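Local atomic coordinates of UPF0336 protein Rv0637 (Mycobacterium tuberculosis, PDB entry 5ZY8), a protein that probably serves as the HadC subunit of a (3R)-hydroxyacyl-[acyl-carrier-protein] dehydratase, with a HotDog-type domain. Residues G100-V112 with V121-V135. Residues are numbered along the deposited sequence; the frame is centred on the assembly and turned at random.
Sequences GDKLWARMDIHSV and VVTRNLCTNDDGELV
With Trp104 CG opposite its own carbonyl carbon (chi1 -63°) and the ring turned crosswise (chi2 90°), the indole reaches Asp130 in the type I turn Asn129 to Gly132. Trp104 NE1 donates an almost straight bond to Asp130 OD1 at 3.0 Å, ring and carboxylate lying 20° from coplanar. The extended Lys102 chain runs past the same carboxylate, and its NZ makes a long salt bridge to Asp130 OD2.

On the face that carries Trp104, Arg106 grips Asp108 side-on: NE bonds OD1 at 3.1 Å and NH1 bonds OD2 at 2.8 Å, both on syn lone pairs. Leu126 CD2 sits over one face of the Arg106 guanidinium. Asp108 OD2 also forms a long salt bridge with Arg124 NE, whereas Arg124 NH2 pairs with Glu137 on strand 134-143.

Backbone bonds pair the antiparallel strands of this hairpin, part of the hot-dog sheet, on either side of a classic bulge, at which His110 and Ser111 both face Val122. On the opposite face Met107 packs alongside Asn125 and also touches helix 61-74. The carboxylates of Asp108 and Glu137 probably balance the two guanidinium charges; the close pairing stays within strand 102-112, and Arg124 probably extends the network to the neighbouring strands.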
ATOM      1  N   GLY C 100      -3.373 -10.284 -10.859  1.00 50.81           N
ATOM      2  CA  GLY C 100      -2.563 -10.820 -11.922  1.00 53.14           C
ATOM      3  C   GLY C 100      -2.766 -10.161 -13.269  1.00 54.76           C
ATOM      4  O   GLY C 100      -1.952 -10.383 -14.172  1.00 57.56           O
ATOM      5  N   ASP C 101      -3.815  -9.355 -13.440  1.00 63.26           N
ATOM      6  CA  ASP C 101      -4.045  -8.724 -14.735  1.00 58.77           C
ATOM      7  C   ASP C 101      -2.973  -7.688 -15.045  1.00 57.35           C
ATOM      8  O   ASP C 101      -2.571  -6.907 -14.178  1.00 59.72           O
ATOM      9  CB  ASP C 101      -5.420  -8.055 -14.799  1.00 56.92           C
ATOM     10  CG  ASP C 101      -6.551  -9.054 -14.908  1.00 55.59           C
ATOM     11  OD1 ASP C 101      -7.734  -8.636 -14.867  1.00 51.55           O
ATOM     12  OD2 ASP C 101      -6.252 -10.258 -15.057  1.00 58.37           O
ATOM     13  N   LYS C 102      -2.536  -7.670 -16.300  1.00 55.57           N
ATOM     14  CA  LYS C 102      -1.614  -6.666 -16.816  1.00 50.29           C
ATOM     15  C   LYS C 102      -2.418  -5.629 -17.595  1.00 44.66           C
ATOM     16  O   LYS C 102      -3.136  -5.975 -18.537  1.00 46.46           O
ATOM     17  CB  LYS C 102      -0.555  -7.332 -17.696  1.00 52.33           C
ATOM     18  CG  LYS C 102       0.646  -6.482 -18.058  1.00 53.41           C
ATOM     19  CD  LYS C 102       1.454  -7.161 -19.152  1.00 55.87           C
ATOM     20  CE  LYS C 102       2.862  -6.607 -19.226  1.00 55.84           C
ATOM     21  NZ  LYS C 102       3.726  -7.349 -20.177  1.00 57.18           N
ATOM     22  N   LEU C 103      -2.296  -4.365 -17.208  1.00 46.90           N
ATOM     23  CA  LEU C 103      -3.137  -3.308 -17.743  1.00 46.89           C
ATOM     24  C   LEU C 103      -2.291  -2.213 -18.370  1.00 47.30           C
ATOM     25  O   LEU C 103      -1.248  -1.833 -17.826  1.00 46.34           O
ATOM     26  CB  LEU C 103      -4.012  -2.702 -16.634  1.00 47.37           C
ATOM     27  CG  LEU C 103      -4.976  -3.646 -15.918  1.00 47.96           C
ATOM     28  CD1 LEU C 103      -5.881  -2.865 -14.986  1.00 49.15           C
ATOM     29  CD2 LEU C 103      -5.785  -4.419 -16.935  1.00 47.55           C
ATOM     30  N   TRP C 104      -2.757  -1.690 -19.502  1.00 50.80           N
ATOM     31  CA  TRP C 104      -2.143  -0.543 -20.159  1.00 50.07           C
ATOM     32  C   TRP C 104      -3.110   0.625 -20.087  1.00 49.44           C
ATOM     33  O   TRP C 104      -4.286   0.491 -20.436  1.00 56.26           O
ATOM     34  CB  TRP C 104      -1.780  -0.840 -21.618  1.00 46.44           C
ATOM     35  CG  TRP C 104      -0.770  -1.927 -21.777  1.00 43.62           C
ATOM     36  CD1 TRP C 104      -1.016  -3.268 -21.918  1.00 44.97           C
ATOM     37  CD2 TRP C 104       0.655  -1.774 -21.811  1.00 45.16           C
ATOM     38  NE1 TRP C 104       0.173  -3.960 -22.036  1.00 45.84           N
ATOM     39  CE2 TRP C 104       1.211  -3.067 -21.974  1.00 44.95           C
ATOM     40  CE3 TRP C 104       1.513  -0.675 -21.720  1.00 47.20           C
ATOM     41  CZ2 TRP C 104       2.589  -3.282 -22.045  1.00 41.10           C
ATOM     42  CZ3 TRP C 104       2.879  -0.891 -21.802  1.00 43.20           C
ATOM     43  CH2 TRP C 104       3.402  -2.184 -21.960  1.00 41.63           C
ATOM     44  N   ALA C 105      -2.601   1.770 -19.664  1.00 53.10           N
ATOM     45  CA  ALA C 105      -3.418   2.934 -19.389  1.00 54.86           C
ATOM     46  C   ALA C 105      -3.229   3.980 -20.476  1.00 61.28           C
ATOM     47  O   ALA C 105      -2.149   4.123 -21.062  1.00 63.41           O
ATOM     48  CB  ALA C 105      -3.082   3.523 -18.019  1.00 54.08           C
ATOM     49  N   ARG C 106      -4.314   4.691 -20.746  1.00 63.01           N
ATOM     50  CA  ARG C 106      -4.353   5.725 -21.768  1.00 64.01           C
ATOM     51  C   ARG C 106      -5.360   6.760 -21.303  1.00 62.03           C
ATOM     52  O   ARG C 106      -6.536   6.436 -21.121  1.00 67.07           O
ATOM     53  CB  ARG C 106      -4.734   5.142 -23.132  1.00 70.78           C
ATOM     54  CG  ARG C 106      -4.686   6.135 -24.279  1.00 74.65           C
ATOM     55  CD  ARG C 106      -5.401   5.584 -25.499  1.00 77.92           C
ATOM     56  NE  ARG C 106      -6.622   6.318 -25.822  1.00 82.77           N
ATOM     57  CZ  ARG C 106      -7.558   5.872 -26.658  1.00 80.77           C
ATOM     58  NH1 ARG C 106      -8.643   6.603 -26.906  1.00 76.81           N
ATOM     59  NH2 ARG C 106      -7.409   4.691 -27.247  1.00 74.10           N
ATOM     60  N   MET C 107      -4.901   7.977 -21.070  1.00 59.35           N
ATOM     61  CA  MET C 107      -5.771   9.052 -20.621  1.00 64.90           C
ATOM     62  C   MET C 107      -6.079   9.977 -21.793  1.00 66.93           C
ATOM     63  O   MET C 107      -5.160  10.482 -22.443  1.00 71.40           O
ATOM     64  CB  MET C 107      -5.106   9.830 -19.495  1.00 66.32           C
ATOM     65  CG  MET C 107      -6.045  10.650 -18.654  1.00 70.07           C
ATOM     66  SD  MET C 107      -5.046  11.851 -17.782  1.00 74.00           S
ATOM     67  CE  MET C 107      -4.575  12.895 -19.161  1.00 79.56           C
ATOM     68  N   ASP C 108      -7.365  10.222 -22.041  1.00 71.34           N
ATOM     69  CA  ASP C 108      -7.776  11.257 -22.976  1.00 66.75           C
ATOM     70  C   ASP C 108      -8.359  12.443 -22.221  1.00 64.18           C
ATOM     71  O   ASP C 108      -9.002  12.288 -21.179  1.00 60.45           O
ATOM     72  CB  ASP C 108      -8.837  10.746 -23.971  1.00 66.55           C
ATOM     73  CG  ASP C 108      -8.415   9.480 -24.710  1.00 71.00           C
ATOM     74  OD1 ASP C 108      -7.245   9.071 -24.567  1.00 76.06           O
ATOM     75  OD2 ASP C 108      -9.251   8.908 -25.458  1.00 79.29           O
ATOM     76  N   ILE C 109      -8.189  13.629 -22.792  1.00 57.51           N
ATOM     77  CA  ILE C 109      -8.883  14.805 -22.287  1.00 62.98           C
ATOM     78  C   ILE C 109     -10.283  14.821 -22.894  1.00 70.59           C
ATOM     79  O   ILE C 109     -10.460  15.074 -24.092  1.00 64.82           O
ATOM     80  CB  ILE C 109      -8.126  16.094 -22.598  1.00 66.42           C
ATOM     81  CG1 ILE C 109      -6.745  16.035 -21.950  1.00 70.37           C
ATOM     82  CG2 ILE C 109      -8.954  17.299 -22.150  1.00 65.69           C
ATOM     83  CD1 ILE C 109      -6.707  16.503 -20.522  1.00 72.41           C
ATOM     84  N   HIS C 110     -11.274  14.510 -22.066  1.00 73.52           N
ATOM     85  CA  HIS C 110     -12.637  14.340 -22.539  1.00 73.06           C
ATOM     86  C   HIS C 110     -13.325  15.684 -22.727  1.00 70.09           C
ATOM     87  O   HIS C 110     -14.065  15.867 -23.697  1.00 78.05           O
ATOM     88  CB  HIS C 110     -13.413  13.464 -21.556  1.00 73.59           C
ATOM     89  CG  HIS C 110     -14.695  12.919 -22.101  1.00 74.65           C
ATOM     90  ND1 HIS C 110     -15.921  13.488 -21.824  1.00 74.18           N
ATOM     91  CD2 HIS C 110     -14.947  11.851 -22.894  1.00 73.75           C
ATOM     92  CE1 HIS C 110     -16.873  12.794 -22.424  1.00 70.24           C
ATOM     93  NE2 HIS C 110     -16.308  11.796 -23.078  1.00 70.61           N
ATOM     94  N   SER C 111     -13.082  16.637 -21.829  1.00 72.18           N
ATOM     95  CA  SER C 111     -13.756  17.927 -21.868  1.00 74.29           C
ATOM     96  C   SER C 111     -12.910  18.931 -21.107  1.00 75.55           C
ATOM     97  O   SER C 111     -12.226  18.579 -20.142  1.00 85.66           O
ATOM     98  CB  SER C 111     -15.153  17.884 -21.223  1.00 74.59           C
ATOM     99  OG  SER C 111     -15.825  16.664 -21.460  1.00 66.14           O
ATOM    100  N   VAL C 112     -12.995  20.188 -21.533  1.00 84.42           N
ATOM    101  CA  VAL C 112     -12.373  21.312 -20.839  1.00 89.22           C
ATOM    102  C   VAL C 112     -13.404  22.428 -20.827  1.00 93.40           C
ATOM    103  O   VAL C 112     -13.938  22.792 -21.878  1.00104.44           O
ATOM    104  CB  VAL C 112     -11.069  21.793 -21.511  1.00 81.61           C
ATOM    105  CG1 VAL C 112     -10.474  22.970 -20.742  1.00 77.35           C
ATOM    106  CG2 VAL C 112     -10.063  20.666 -21.623  1.00 74.06           C
ATOM    107  N   VAL C 121     -11.917  20.160 -16.023  1.00 76.13           N
ATOM    108  CA  VAL C 121     -11.349  19.177 -16.937  1.00 73.41           C
ATOM    109  C   VAL C 121     -11.891  17.800 -16.595  1.00 73.89           C
ATOM    110  O   VAL C 121     -11.907  17.401 -15.427  1.00 78.75           O
ATOM    111  CB  VAL C 121      -9.813  19.186 -16.893  1.00 73.90           C
ATOM    112  CG1 VAL C 121      -9.249  18.487 -18.114  1.00 71.91           C
ATOM    113  CG2 VAL C 121      -9.306  20.612 -16.825  1.00 72.95           C
ATOM    114  N   VAL C 122     -12.331  17.074 -17.619  1.00 73.97           N
ATOM    115  CA  VAL C 122     -12.805  15.704 -17.478  1.00 73.41           C
ATOM    116  C   VAL C 122     -11.776  14.814 -18.146  1.00 73.82           C
ATOM    117  O   VAL C 122     -11.609  14.857 -19.372  1.00 81.51           O
ATOM    118  CB  VAL C 122     -14.191  15.499 -18.101  1.00 71.53           C
ATOM    119  CG1 VAL C 122     -14.582  14.031 -18.039  1.00 67.47           C
ATOM    120  CG2 VAL C 122     -15.216  16.353 -17.383  1.00 72.84           C
ATOM    121  N   THR C 123     -11.069  14.023 -17.345  1.00 72.31           N
ATOM    122  CA  THR C 123     -10.161  13.023 -17.874  1.00 65.99           C
ATOM    123  C   THR C 123     -10.894  11.700 -18.042  1.00 61.02           C
ATOM    124  O   THR C 123     -11.749  11.344 -17.226  1.00 64.36           O
ATOM    125  CB  THR C 123      -8.947  12.861 -16.958  1.00 71.24           C
ATOM    126  OG1 THR C 123      -9.323  12.164 -15.760  1.00 76.99           O
ATOM    127  CG2 THR C 123      -8.390  14.224 -16.596  1.00 75.14           C
ATOM    128  N   ARG C 124     -10.541  10.968 -19.102  1.00 55.64           N
ATOM    129  CA  ARG C 124     -11.039   9.618 -19.356  1.00 61.27           C
ATOM    130  C   ARG C 124      -9.831   8.696 -19.362  1.00 63.18           C
ATOM    131  O   ARG C 124      -8.967   8.803 -20.236  1.00 64.04           O
ATOM    132  CB  ARG C 124     -11.812   9.544 -20.678  1.00 70.71           C
ATOM    133  CG  ARG C 124     -12.051   8.130 -21.238  1.00 77.32           C
ATOM    134  CD  ARG C 124     -12.774   8.193 -22.594  1.00 89.31           C
ATOM    135  NE  ARG C 124     -12.173   7.374 -23.651  1.00 92.33           N
ATOM    136  CZ  ARG C 124     -12.792   6.371 -24.272  1.00 91.79           C
ATOM    137  NH1 ARG C 124     -12.166   5.693 -25.227  1.00 94.22           N
ATOM    138  NH2 ARG C 124     -14.036   6.046 -23.943  1.00 97.79           N
ATOM    139  N   ASN C 125      -9.758   7.809 -18.384  1.00 66.27           N
ATOM    140  CA  ASN C 125      -8.672   6.846 -18.307  1.00 65.26           C
ATOM    141  C   ASN C 125      -9.157   5.527 -18.896  1.00 63.35           C
ATOM    142  O   ASN C 125     -10.074   4.890 -18.366  1.00 56.78           O
ATOM    143  CB  ASN C 125      -8.175   6.702 -16.871  1.00 71.79           C
ATOM    144  CG  ASN C 125      -7.499   7.973 -16.374  1.00 78.50           C
ATOM    145  OD1 ASN C 125      -8.170   8.940 -15.988  1.00 76.94           O
ATOM    146  ND2 ASN C 125      -6.166   8.001 -16.443  1.00 65.33           N
ATOM    147  N   LEU C 126      -8.542   5.147 -20.009  1.00 65.72           N
ATOM    148  CA  LEU C 126      -8.792   3.892 -20.703  1.00 65.25           C
ATOM    149  C   LEU C 126      -7.829   2.813 -20.225  1.00 66.59           C
ATOM    150  O   LEU C 126      -6.619   3.048 -20.147  1.00 75.48           O
ATOM    151  CB  LEU C 126      -8.610   4.117 -22.201  1.00 67.92           C
ATOM    152  CG  LEU C 126      -9.363   3.198 -23.140  1.00 73.63           C
ATOM    153  CD1 LEU C 126     -10.787   3.713 -23.286  1.00 78.04           C
ATOM    154  CD2 LEU C 126      -8.660   3.103 -24.487  1.00 72.48           C
ATOM    155  N   CYS C 127      -8.353   1.629 -19.916  1.00 62.18           N
ATOM    156  CA  CYS C 127      -7.513   0.509 -19.493  1.00 56.25           C
ATOM    157  C   CYS C 127      -7.739  -0.674 -20.420  1.00 55.45           C
ATOM    158  O   CYS C 127      -8.874  -1.138 -20.590  1.00 59.69           O
ATOM    159  CB  CYS C 127      -7.765   0.111 -18.034  1.00 54.34           C
ATOM    160  SG  CYS C 127      -7.583   1.463 -16.877  1.00 58.44           S
ATOM    161  N   THR C 128      -6.655  -1.147 -21.018  1.00 58.52           N
ATOM    162  CA  THR C 128      -6.658  -2.292 -21.910  1.00 63.30           C
ATOM    163  C   THR C 128      -5.680  -3.329 -21.367  1.00 59.47           C
ATOM    164  O   THR C 128      -4.784  -3.004 -20.584  1.00 55.45           O
ATOM    165  CB  THR C 128      -6.281  -1.854 -23.341  1.00 68.46           C
ATOM    166  OG1 THR C 128      -5.062  -2.493 -23.738  1.00 71.68           O
ATOM    167  CG2 THR C 128      -6.091  -0.327 -23.406  1.00 64.16           C
ATOM    168  N   ASN C 129      -5.843  -4.589 -21.782  1.00 64.00           N
ATOM    169  CA  ASN C 129      -4.942  -5.634 -21.317  1.00 61.34           C
ATOM    170  C   ASN C 129      -3.961  -6.019 -22.421  1.00 62.55           C
ATOM    171  O   ASN C 129      -3.915  -5.396 -23.490  1.00 62.66           O
ATOM    172  CB  ASN C 129      -5.715  -6.848 -20.801  1.00 66.76           C
ATOM    173  CG  ASN C 129      -6.588  -7.503 -21.859  1.00 63.79           C
ATOM    174  OD1 ASN C 129      -6.275  -7.494 -23.046  1.00 69.40           O
ATOM    175  ND2 ASN C 129      -7.675  -8.118 -21.415  1.00 60.61           N
ATOM    176  N   ASP C 130      -3.167  -7.064 -22.154  1.00 67.42           N
ATOM    177  CA  ASP C 130      -2.099  -7.461 -23.074  1.00 75.80           C
ATOM    178  C   ASP C 130      -2.596  -7.861 -24.455  1.00 78.65           C
ATOM    179  O   ASP C 130      -1.813  -7.823 -25.409  1.00 78.58           O
ATOM    180  CB  ASP C 130      -1.279  -8.611 -22.489  1.00 76.87           C
ATOM    181  CG  ASP C 130       0.145  -8.197 -22.156  1.00 78.60           C
ATOM    182  OD1 ASP C 130       0.440  -6.978 -22.191  1.00 83.85           O
ATOM    183  OD2 ASP C 130       0.973  -9.092 -21.875  1.00 70.52           O
ATOM    184  N   ASP C 131      -3.858  -8.248 -24.593  1.00 80.33           N
ATOM    185  CA  ASP C 131      -4.401  -8.542 -25.910  1.00 76.49           C
ATOM    186  C   ASP C 131      -4.997  -7.323 -26.602  1.00 74.58           C
ATOM    187  O   ASP C 131      -5.466  -7.448 -27.739  1.00 80.15           O
ATOM    188  CB  ASP C 131      -5.469  -9.634 -25.821  1.00 80.60           C
ATOM    189  CG  ASP C 131      -4.927 -10.933 -25.276  1.00 85.44           C
ATOM    190  OD1 ASP C 131      -3.699 -11.148 -25.350  1.00 91.71           O
ATOM    191  OD2 ASP C 131      -5.736 -11.756 -24.798  1.00 83.62           O
ATOM    192  N   GLY C 132      -4.984  -6.154 -25.966  1.00 70.83           N
ATOM    193  CA  GLY C 132      -5.554  -4.979 -26.589  1.00 69.94           C
ATOM    194  C   GLY C 132      -7.057  -4.849 -26.470  1.00 73.87           C
ATOM    195  O   GLY C 132      -7.636  -3.956 -27.102  1.00 70.72           O
ATOM    196  N   GLU C 133      -7.715  -5.728 -25.720  1.00 72.29           N
ATOM    197  CA  GLU C 133      -9.141  -5.567 -25.480  1.00 74.27           C
ATOM    198  C   GLU C 133      -9.371  -4.609 -24.318  1.00 67.29           C
ATOM    199  O   GLU C 133      -8.528  -4.455 -23.429  1.00 70.81           O
ATOM    200  CB  GLU C 133      -9.820  -6.907 -25.198  1.00 80.63           C
ATOM    201  CG  GLU C 133      -9.183  -7.715 -24.100  1.00 87.69           C
ATOM    202  CD  GLU C 133      -9.668  -9.157 -24.054  1.00 93.67           C
ATOM    203  OE1 GLU C 133     -10.712  -9.461 -24.672  1.00 91.33           O
ATOM    204  OE2 GLU C 133      -9.013  -9.987 -23.380  1.00 98.16           O
ATOM    205  N   LEU C 134     -10.534  -3.965 -24.334  1.00 64.23           N
ATOM    206  CA  LEU C 134     -10.860  -2.933 -23.361  1.00 64.34           C
ATOM    207  C   LEU C 134     -11.465  -3.559 -22.114  1.00 67.59           C
ATOM    208  O   LEU C 134     -12.469  -4.277 -22.192  1.00 64.08           O
ATOM    209  CB  LEU C 134     -11.796  -1.897 -23.981  1.00 64.99           C
ATOM    210  CG  LEU C 134     -12.154  -0.815 -22.982  1.00 70.09           C
ATOM    211  CD1 LEU C 134     -10.969   0.061 -22.967  1.00 70.32           C
ATOM    212  CD2 LEU C 134     -13.343  -0.008 -23.450  1.00 77.20           C
ATOM    213  N   VAL C 135     -10.838  -3.306 -20.963  1.00 69.89           N
ATOM    214  CA  VAL C 135     -11.313  -3.904 -19.725  1.00 62.71           C
ATOM    215  C   VAL C 135     -12.041  -2.870 -18.877  1.00 57.75           C
ATOM    216  O   VAL C 135     -12.970  -3.216 -18.137  1.00 60.30           O
ATOM    217  CB  VAL C 135     -10.174  -4.577 -18.936  1.00 68.30           C
ATOM    218  CG1 VAL C 135      -9.264  -5.363 -19.868  1.00 65.36           C
ATOM    219  CG2 VAL C 135      -9.374  -3.568 -18.131  1.00 71.51           C
TER